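Local coordinates for protein sugar-phosphate aldolase (Thermotoga maritima, PDB 1PVT) that is a member of the class II aldolase and adducin family, in keeping with its name, though its exact function is not established, at residues T6-E9 with I10-V13; L61-A64 with T65-M69; P145-M148 with K149-P152. One frame throughout, in Å; residues are numbered along the deposited sequence.

In the fold
All three contacts are local, each within one continuous piece of chain of this class II aldolase/adducin fold. Contact 1 is two turns of the amino-terminal helix 2-19; contact 2 follows strand 58-63 out of the mixed sheet into a beta turn. Their centres are 12 Å apart and they touch through L61, whose side chain packs on T6, I7 and I10 and so joins helix to sheet; CG2 of T6 lies 3.5 Å from CD1 of L61. Contact 3, the end of the short helix 144-147, is remote, its centre 30 Å from that of contact 1 and 32 Å from that of contact 2, which lies across the chain's centre from it.

Contact 1 (T6-E9 with I10-V13); sequences TIRE and IQKV
In Q11, chi1 of -72° sets CG beside the backbone N, and the nearly straight chi2 of -173° then carries the amide back along the helix toward I7. On the other partner, CG2 of I7 stands anti to its own backbone N, and the two side chains meet at a slant: CG2 of I7 is 3.9 Å from OE1 of Q11. The aliphatic part of Q11 lies over the preceding turn as well, with its CG 3.3 Å from the carbonyl O of I7. That same carbonyl accepts the backbone N of Q11 at 2.7 Å with an N-H...O angle of 167°. At the far end of the Q11 amide, NE2 is bonded to the carbonyl of V72, so the group is held by a partner beyond this helix.

Around this pair the regular i to i+4 ladder continues. The N of I10 binds O of T6 at 2.8 Å and the N of K12 binds O of R8 at the same 2.8 Å, whereas the bond from V13 N to E9 O is weak at 3.4 Å. CG2 of V13 also lies close to that carbonyl.

The side chains sort by face. I10 and V13 reach I30 of strand 28-34, and I7 and I10 lie on I79 of strand 79-84, while R8 and K12 are exposed. E9 sends OE2 to the backbone N of A204, at the start of helix 203-224. The pattern is that of an amphipathic alpha-helix packed on a beta-sheet, here the amino-terminal helix of a class II aldolase/adducin fold.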
loop_
_atom_site.group_PDB
_atom_site.type_symbol
_atom_site.label_atom_id
_atom_site.label_comp_id
_atom_site.label_asym_id
_atom_site.label_seq_id
_atom_site.Cartn_x
_atom_site.Cartn_y
_atom_site.Cartn_z
ATOM N N THR A 6 -8.760 14.559 0.186
ATOM C CA THR A 6 -7.901 13.394 0.325
ATOM C C THR A 6 -8.299 12.404 -0.767
ATOM O O THR A 6 -7.443 11.759 -1.393
ATOM C CB THR A 6 -8.094 12.751 1.723
ATOM O OG1 THR A 6 -7.495 13.581 2.724
ATOM C CG2 THR A 6 -7.461 11.386 1.783
ATOM N N ILE A 7 -9.612 12.312 -0.990
ATOM C CA ILE A 7 -10.202 11.436 -2.002
ATOM C C ILE A 7 -9.614 11.726 -3.364
ATOM O O ILE A 7 -9.215 10.815 -4.088
ATOM C CB ILE A 7 -11.710 11.651 -2.121
ATOM C CG1 ILE A 7 -12.374 11.447 -0.766
ATOM C CG2 ILE A 7 -12.272 10.723 -3.165
ATOM C CD1 ILE A 7 -11.934 10.203 -0.057
ATOM N N ARG A 8 -9.596 13.006 -3.714
ATOM C CA ARG A 8 -9.041 13.442 -4.980
ATOM C C ARG A 8 -7.576 13.032 -5.028
ATOM O O ARG A 8 -7.080 12.612 -6.071
ATOM C CB ARG A 8 -9.185 14.964 -5.121
ATOM C CG ARG A 8 -10.588 15.402 -5.532
ATOM C CD ARG A 8 -10.980 16.756 -4.953
ATOM N NE ARG A 8 -12.372 17.106 -5.270
ATOM C CZ ARG A 8 -13.137 17.918 -4.534
ATOM N NH1 ARG A 8 -12.654 18.471 -3.423
ATOM N NH2 ARG A 8 -14.385 18.194 -4.912
ATOM N N GLU A 9 -6.898 13.127 -3.888
ATOM C CA GLU A 9 -5.481 12.779 -3.803
ATOM C C GLU A 9 -5.292 11.302 -4.057
ATOM O O GLU A 9 -4.280 10.868 -4.613
ATOM C CB GLU A 9 -4.924 13.130 -2.430
ATOM C CG GLU A 9 -3.494 13.627 -2.492
ATOM C CD GLU A 9 -2.751 13.432 -1.180
ATOM O OE1 GLU A 9 -3.292 13.861 -0.122
ATOM O OE2 GLU A 9 -1.628 12.853 -1.216
ATOM N N ILE A 10 -6.273 10.528 -3.628
ATOM C CA ILE A 10 -6.238 9.097 -3.837
ATOM C C ILE A 10 -6.563 8.791 -5.291
ATOM O O ILE A 10 -5.876 7.996 -5.931
ATOM C CB ILE A 10 -7.262 8.387 -2.943
ATOM C CG1 ILE A 10 -6.729 8.358 -1.506
ATOM C CG2 ILE A 10 -7.588 6.977 -3.503
ATOM C CD1 ILE A 10 -7.593 7.551 -0.531
ATOM N N GLN A 11 -7.618 9.416 -5.807
ATOM C CA GLN A 11 -8.026 9.198 -7.186
ATOM C C GLN A 11 -6.912 9.547 -8.159
ATOM O O GLN A 11 -6.670 8.818 -9.122
ATOM C CB GLN A 11 -9.262 10.018 -7.493
ATOM C CG GLN A 11 -10.491 9.477 -6.822
ATOM C CD GLN A 11 -11.742 10.200 -7.262
ATOM O OE1 GLN A 11 -11.924 11.384 -6.968
ATOM N NE2 GLN A 11 -12.614 9.496 -7.982
ATOM N N LYS A 12 -6.232 10.657 -7.901
ATOM C CA LYS A 12 -5.130 11.078 -8.751
ATOM C C LYS A 12 -4.063 9.982 -8.793
ATOM O O LYS A 12 -3.556 9.646 -9.861
ATOM C CB LYS A 12 -4.543 12.392 -8.236
ATOM C CG LYS A 12 -3.327 12.877 -9.010
ATOM C CD LYS A 12 -2.916 14.295 -8.604
ATOM C CE LYS A 12 -1.588 14.710 -9.262
ATOM N NZ LYS A 12 -1.640 14.685 -10.758
ATOM N N VAL A 13 -3.734 9.413 -7.638
ATOM C CA VAL A 13 -2.737 8.336 -7.567
ATOM C C VAL A 13 -3.210 7.081 -8.314
ATOM O O VAL A 13 -2.417 6.407 -8.973
ATOM C CB VAL A 13 -2.412 7.972 -6.084
ATOM C CG1 VAL A 13 -1.712 6.604 -6.000
ATOM C CG2 VAL A 13 -1.539 9.070 -5.462
#

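Contact 2 (L61-A64 with T65-M69); sequences LITA and TGSRM
T63 and S67 meet where strand 58-63 leaves the sheet and enters a type II beta turn running from A64 to S67. Starting from CB, the S67 side chain first lies 3.2 Å from O of A64, the carbonyl it will bind. Chi1 of 76° then swings OG in between the backbone N and the carbonyl carbon, where it donates to O of A64 at 2.9 Å. The hydroxyl is tilted 24° from the carbonyl plane. On its other flank, CB of T63 lies 3.3 Å from OG of S67.

The turn's own bond, from the N of S67 to O of A64, is weak at 3.5 Å. Backbone and side chain of one residue thus both grip the A64 carbonyl, the hydroxyl reinforcing a long closing bond. G66 occupies the third position of the turn with a positive phi, which suits glycine in a type II turn.

T63 turns its polar end elsewhere: OG1 is hydrogen-bonded to OD1 of N29 and to the backbone N of I30 on strand 28-34, which pins the last strand residue to its neighbour in the sheet. Its methyl branch faces selenomethionine M69 at the start of helix 69-72. Bends at chi2 and chi3 bring the M69 chain back across T63 at about a right angle, with CE of M69 4.0 Å from CG2 of T63.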
loop_
_atom_site.group_PDB
_atom_site.type_symbol
_atom_site.label_atom_id
_atom_site.label_comp_id
_atom_site.label_asym_id
_atom_site.label_seq_id
_atom_site.Cartn_x
_atom_site.Cartn_y
_atom_site.Cartn_z
ATOM N N LEU A 61 -9.783 5.603 4.723
ATOM C CA LEU A 61 -10.268 5.528 3.359
ATOM C C LEU A 61 -9.501 4.395 2.710
ATOM O O LEU A 61 -8.274 4.353 2.770
ATOM C CB LEU A 61 -9.972 6.843 2.629
ATOM C CG LEU A 61 -10.897 8.040 2.883
ATOM C CD1 LEU A 61 -10.199 9.342 2.506
ATOM C CD2 LEU A 61 -12.194 7.842 2.096
ATOM N N ILE A 62 -10.220 3.463 2.107
ATOM C CA ILE A 62 -9.563 2.351 1.454
ATOM C C ILE A 62 -10.368 1.955 0.233
ATOM O O ILE A 62 -11.590 2.050 0.219
ATOM C CB ILE A 62 -9.430 1.141 2.402
ATOM C CG1 ILE A 62 -8.587 0.045 1.746
ATOM C CG2 ILE A 62 -10.802 0.589 2.726
ATOM C CD1 ILE A 62 -8.283 -1.125 2.659
ATOM N N THR A 63 -9.668 1.531 -0.807
ATOM C CA THR A 63 -10.329 1.122 -2.028
ATOM C C THR A 63 -11.263 -0.022 -1.665
ATOM O O THR A 63 -10.985 -0.791 -0.747
ATOM C CB THR A 63 -9.294 0.682 -3.108
ATOM O OG1 THR A 63 -8.265 -0.117 -2.509
ATOM C CG2 THR A 63 -8.648 1.890 -3.741
ATOM N N ALA A 64 -12.386 -0.104 -2.370
ATOM C CA ALA A 64 -13.381 -1.147 -2.146
ATOM C C ALA A 64 -12.970 -2.434 -2.830
ATOM O O ALA A 64 -11.963 -2.491 -3.519
ATOM C CB ALA A 64 -14.738 -0.705 -2.667
ATOM N N THR A 65 -13.774 -3.468 -2.652
ATOM C CA THR A 65 -13.468 -4.759 -3.235
ATOM C C THR A 65 -13.808 -4.787 -4.719
ATOM O O THR A 65 -14.845 -4.276 -5.138
ATOM C CB THR A 65 -14.218 -5.877 -2.470
ATOM O OG1 THR A 65 -13.998 -7.141 -3.110
ATOM C CG2 THR A 65 -15.709 -5.560 -2.402
ATOM N N GLY A 66 -12.902 -5.373 -5.501
ATOM C CA GLY A 66 -13.072 -5.475 -6.944
ATOM C C GLY A 66 -12.686 -4.197 -7.667
ATOM O O GLY A 66 -12.798 -4.099 -8.899
ATOM N N SER A 67 -12.228 -3.221 -6.887
ATOM C CA SER A 67 -11.836 -1.925 -7.414
ATOM C C SER A 67 -10.570 -1.995 -8.260
ATOM O O SER A 67 -9.587 -2.665 -7.909
ATOM C CB SER A 67 -11.647 -0.903 -6.281
ATOM O OG SER A 67 -10.427 -1.104 -5.594
ATOM N N ARG A 68 -10.628 -1.285 -9.384
ATOM C CA ARG A 68 -9.543 -1.203 -10.336
ATOM C C ARG A 68 -9.142 0.251 -10.449
ATOM O O ARG A 68 -9.980 1.125 -10.637
ATOM C CB ARG A 68 -10.009 -1.754 -11.676
ATOM C CG ARG A 68 -10.232 -3.244 -11.622
ATOM C CD ARG A 68 -10.852 -3.790 -12.893
ATOM N NE ARG A 68 -12.290 -3.542 -12.950
ATOM C CZ ARG A 68 -13.192 -4.456 -13.306
ATOM N NH1 ARG A 68 -12.815 -5.692 -13.637
ATOM N NH2 ARG A 68 -14.477 -4.126 -13.341
HETATM N N MSE A 69 -7.848 0.498 -10.321
HETATM C CA MSE A 69 -7.318 1.844 -10.377
HETATM C C MSE A 69 -7.766 2.638 -11.588
HETATM O O MSE A 69 -7.966 3.852 -11.495
HETATM C CB MSE A 69 -5.792 1.806 -10.343
HETATM C CG MSE A 69 -5.227 1.051 -9.159
HETATM SE SE MSE A 69 -5.921 1.618 -7.408
HETATM C CE MSE A 69 -7.431 0.399 -7.270
#

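Contact 3 (P145-M148 with K149-P152); sequences PKMM and KIHP
The backbone N of K149 donates to O of K146 at 3.1 Å, an i to i+3 bond with an N-H...O angle of 158°. The donor stands well above the carbonyl plane, 63° out of it. One step along, N of I150 reaches O of M147 at 3.4 Å in a second, weak i to i+3 bond. Bonds of the i to i+3 kind thus close the end of helix 144-147.

I150 folds back against this last turn. With chi1 at -61°, its CG1 sits beside the backbone N and lies 3.2 Å from O of K146 and equally close to O of M147. Beyond it, the extended chi2 carries CD1 on to the side chain of selenomethionine M147, whose CG it meets at 3.7 Å, the two chains slanting across each other.

Farther out, M147 is buried and touches A217 and L220 of helix 203-224 as well as L131 and L134 of helix 129-134, and I150 also lies on L220. M148 packs on V154, while K146 and K149 are exposed. These features are characteristic of a helix terminus closed by i to i+3 bonds, with M147 and I150 packing the connection between helices 144-147 and 152-157 against helix 203-224.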
loop_
_atom_site.group_PDB
_atom_site.type_symbol
_atom_site.label_atom_id
_atom_site.label_comp_id
_atom_site.label_asym_id
_atom_site.label_seq_id
_atom_site.Cartn_x
_atom_site.Cartn_y
_atom_site.Cartn_z
ATOM N N PRO A 145 20.293 -5.345 -2.618
ATOM C CA PRO A 145 21.326 -4.434 -2.123
ATOM C C PRO A 145 21.868 -3.499 -3.194
ATOM O O PRO A 145 21.811 -2.274 -3.058
ATOM C CB PRO A 145 22.396 -5.384 -1.599
ATOM C CG PRO A 145 21.588 -6.589 -1.163
ATOM C CD PRO A 145 20.638 -6.747 -2.311
ATOM N N LYS A 146 22.411 -4.076 -4.258
ATOM C CA LYS A 146 22.947 -3.255 -5.327
ATOM C C LYS A 146 21.795 -2.473 -5.944
ATOM O O LYS A 146 21.972 -1.335 -6.369
ATOM C CB LYS A 146 23.667 -4.127 -6.372
ATOM C CG LYS A 146 25.034 -4.702 -5.908
ATOM C CD LYS A 146 26.174 -3.659 -5.876
ATOM C CE LYS A 146 26.057 -2.662 -4.703
ATOM N NZ LYS A 146 27.070 -1.560 -4.728
HETATM N N MSE A 147 20.608 -3.073 -5.968
HETATM C CA MSE A 147 19.451 -2.389 -6.523
HETATM C C MSE A 147 19.144 -1.184 -5.661
HETATM O O MSE A 147 18.692 -0.153 -6.145
HETATM C CB MSE A 147 18.220 -3.289 -6.541
HETATM C CG MSE A 147 17.019 -2.604 -7.179
HETATM SE SE MSE A 147 15.277 -3.315 -6.701
HETATM C CE MSE A 147 15.082 -4.651 -8.067
HETATM N N MSE A 148 19.402 -1.324 -4.370
HETATM C CA MSE A 148 19.130 -0.262 -3.423
HETATM C C MSE A 148 20.057 0.932 -3.518
HETATM O O MSE A 148 19.942 1.868 -2.731
HETATM C CB MSE A 148 19.143 -0.815 -1.998
HETATM C CG MSE A 148 17.930 -1.664 -1.672
HETATM SE SE MSE A 148 16.290 -0.727 -2.121
HETATM C CE MSE A 148 15.955 -1.534 -3.846
ATOM N N LYS A 149 20.976 0.911 -4.472
ATOM C CA LYS A 149 21.882 2.036 -4.627
ATOM C C LYS A 149 22.233 2.224 -6.087
ATOM O O LYS A 149 23.343 2.638 -6.421
ATOM C CB LYS A 149 23.154 1.829 -3.794
ATOM C CG LYS A 149 23.870 3.144 -3.433
ATOM C CD LYS A 149 24.834 2.999 -2.235
ATOM C CE LYS A 149 25.333 4.364 -1.737
ATOM N NZ LYS A 149 26.216 4.279 -0.538
ATOM N N ILE A 150 21.276 1.921 -6.956
ATOM C CA ILE A 150 21.483 2.065 -8.389
ATOM C C ILE A 150 21.491 3.533 -8.757
ATOM O O ILE A 150 22.066 3.931 -9.770
ATOM C CB ILE A 150 20.392 1.373 -9.180
ATOM C CG1 ILE A 150 20.403 -0.116 -8.854
ATOM C CG2 ILE A 150 20.626 1.578 -10.662
ATOM C CD1 ILE A 150 19.315 -0.893 -9.547
ATOM N N HIS A 151 20.828 4.336 -7.938
ATOM C CA HIS A 151 20.799 5.772 -8.140
ATOM C C HIS A 151 20.338 6.405 -6.852
ATOM O O HIS A 151 19.436 5.902 -6.179
ATOM C CB HIS A 151 19.878 6.179 -9.297
ATOM C CG HIS A 151 18.458 5.738 -9.138
ATOM N ND1 HIS A 151 17.405 6.417 -9.712
ATOM C CD2 HIS A 151 17.918 4.675 -8.501
ATOM C CE1 HIS A 151 16.276 5.792 -9.433
ATOM N NE2 HIS A 151 16.559 4.731 -8.699
ATOM N N PRO A 152 20.976 7.514 -6.480
ATOM C CA PRO A 152 20.654 8.248 -5.256
ATOM C C PRO A 152 19.173 8.178 -4.905
ATOM O O PRO A 152 18.811 7.746 -3.820
ATOM C CB PRO A 152 21.128 9.656 -5.581
ATOM C CG PRO A 152 22.379 9.376 -6.375
ATOM C CD PRO A 152 21.942 8.260 -7.308
#